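Local coordinates for protein ATP phosphoribosyltransferase regulatory subunit (Thermotoga maritima, PDB 1USY) that serves as the regulatory subunit of ATP phosphoribosyltransferase, probably needed for the first step of histidine biosynthesis and perhaps for its feedback control by histidine, at residues V250-E255 and S267-G272. Residues are numbered along the deposited sequence; the frame is centred on the assembly and turned at random.
Sequences VAAGGE and SIFLEG
The ring of Phe269 lies obliquely across the backbone joining Val250 to Ala252: its CD2 sits 3.6 Å from Ala251 N, and its CZ comes within 4.3 Å of Ala252 CB. With CG beside the backbone N (chi1 -37°), the ring slants toward Val250 and Ala251. Close by, Phe269 N donates to Val250 O at 2.9 Å, nearly straight but from above the carbonyl plane. A smaller residue such as alanine in place of Phe269 would probably uncover this peptide stretch and take an apolar neighbour from the Ala252 methyl. These are two strands of an antiparallel beta hairpin within the large sheet of a class-II aminoacyl-tRNA synthetase-like fold. Ala252 and Ser267 form a hydrogen-bonded pair: Ala252 N reaches Ser267 O at 3.1 Å, while Ser267 N returns a more bent bond to Ala252 O at 2.9 Å. Ser267 OG turns to Gln92 and Tyr75. Ala251 and Ile268, a non-hydrogen-bonded pair, share the sheet face packed by helix 103-120, with Ala251 CB 4.0 Å from Ile268 CG1 and Ile113 touching both. On its other flank, strand 248-257 carries a classic beta bulge, Val250 and Ala251 together standing opposite Ile241 of strand 237-243.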
loop_
_atom_site.group_PDB
_atom_site.type_symbol
_atom_site.label_atom_id
_atom_site.label_comp_id
_atom_site.label_asym_id
_atom_site.label_seq_id
_atom_site.Cartn_x
_atom_site.Cartn_y
_atom_site.Cartn_z
ATOM N N VAL B 250 27.669 10.090 -19.051
ATOM C CA VAL B 250 27.785 11.142 -18.044
ATOM C C VAL B 250 26.719 12.242 -18.228
ATOM O O VAL B 250 26.425 12.982 -17.313
ATOM C CB VAL B 250 29.245 11.634 -18.086
ATOM C CG1 VAL B 250 29.373 13.121 -18.032
ATOM C CG2 VAL B 250 30.038 10.923 -17.010
ATOM N N ALA B 251 26.104 12.290 -19.401
ATOM C CA ALA B 251 25.162 13.340 -19.736
ATOM C C ALA B 251 24.345 12.872 -20.935
ATOM O O ALA B 251 24.794 12.018 -21.679
ATOM C CB ALA B 251 25.932 14.622 -20.055
ATOM N N ALA B 252 23.130 13.382 -21.093
ATOM C CA ALA B 252 22.237 13.022 -22.214
ATOM C C ALA B 252 21.161 14.064 -22.250
ATOM O O ALA B 252 20.733 14.525 -21.178
ATOM C CB ALA B 252 21.601 11.653 -22.045
ATOM N N GLY B 253 20.752 14.427 -23.473
ATOM C CA GLY B 253 19.728 15.407 -23.711
ATOM C C GLY B 253 19.205 15.375 -25.126
ATOM O O GLY B 253 19.433 14.402 -25.822
ATOM N N GLY B 254 18.460 16.404 -25.535
ATOM C CA GLY B 254 17.964 16.457 -26.897
ATOM C C GLY B 254 16.743 17.294 -27.161
ATOM O O GLY B 254 16.102 17.788 -26.259
ATOM N N GLU B 255 16.433 17.463 -28.439
ATOM C CA GLU B 255 15.208 18.117 -28.868
ATOM C C GLU B 255 14.022 17.144 -28.813
ATOM O O GLU B 255 14.169 15.942 -29.079
ATOM C CB GLU B 255 15.391 18.655 -30.276
ATOM C CG GLU B 255 16.394 19.799 -30.345
ATOM C CD GLU B 255 16.700 20.280 -31.771
ATOM O OE1 GLU B 255 17.164 21.425 -31.918
ATOM O OE2 GLU B 255 16.514 19.518 -32.742
ATOM N N SER B 267 20.675 16.735 -19.311
ATOM C CA SER B 267 20.841 16.224 -17.974
ATOM C C SER B 267 22.291 15.853 -17.812
ATOM O O SER B 267 22.919 15.332 -18.746
ATOM C CB SER B 267 20.039 14.924 -17.836
ATOM O OG SER B 267 18.860 15.124 -17.087
ATOM N N ILE B 268 22.815 16.058 -16.614
ATOM C CA ILE B 268 24.055 15.440 -16.245
ATOM C C ILE B 268 23.871 14.515 -15.055
ATOM O O ILE B 268 23.142 14.848 -14.098
ATOM C CB ILE B 268 25.078 16.476 -15.893
ATOM C CG1 ILE B 268 25.521 17.244 -17.116
ATOM C CG2 ILE B 268 26.286 15.815 -15.193
ATOM C CD1 ILE B 268 26.101 18.548 -16.764
ATOM N N PHE B 269 24.572 13.379 -15.105
ATOM C CA PHE B 269 24.631 12.421 -13.998
ATOM C C PHE B 269 25.889 12.519 -13.108
ATOM O O PHE B 269 26.987 12.152 -13.536
ATOM C CB PHE B 269 24.453 11.008 -14.550
ATOM C CG PHE B 269 23.468 10.917 -15.704
ATOM C CD1 PHE B 269 22.099 11.109 -15.498
ATOM C CD2 PHE B 269 23.920 10.627 -17.011
ATOM C CE1 PHE B 269 21.158 11.022 -16.569
ATOM C CE2 PHE B 269 23.017 10.529 -18.102
ATOM C CZ PHE B 269 21.607 10.740 -17.867
ATOM N N LEU B 270 25.765 13.053 -11.892
ATOM C CA LEU B 270 26.856 12.884 -10.941
ATOM C C LEU B 270 26.526 11.587 -10.232
ATOM O O LEU B 270 27.394 10.811 -9.880
ATOM C CB LEU B 270 26.881 14.011 -9.909
ATOM C CG LEU B 270 26.794 15.502 -10.198
ATOM C CD1 LEU B 270 26.906 16.133 -8.847
ATOM C CD2 LEU B 270 27.909 16.039 -11.144
ATOM N N GLU B 271 25.223 11.418 -9.989
ATOM C CA GLU B 271 24.548 10.152 -9.670
ATOM C C GLU B 271 24.979 9.438 -8.395
ATOM O O GLU B 271 25.712 10.010 -7.574
ATOM C CB GLU B 271 24.590 9.205 -10.883
ATOM C CG GLU B 271 23.637 9.625 -11.976
ATOM C CD GLU B 271 22.979 8.455 -12.675
ATOM O OE1 GLU B 271 21.788 8.589 -13.080
ATOM O OE2 GLU B 271 23.647 7.407 -12.833
ATOM N N GLY B 272 24.498 8.199 -8.240
ATOM C CA GLY B 272 24.856 7.366 -7.110
ATOM C C GLY B 272 23.629 6.963 -6.343
ATOM O O GLY B 272 22.585 6.759 -6.938
#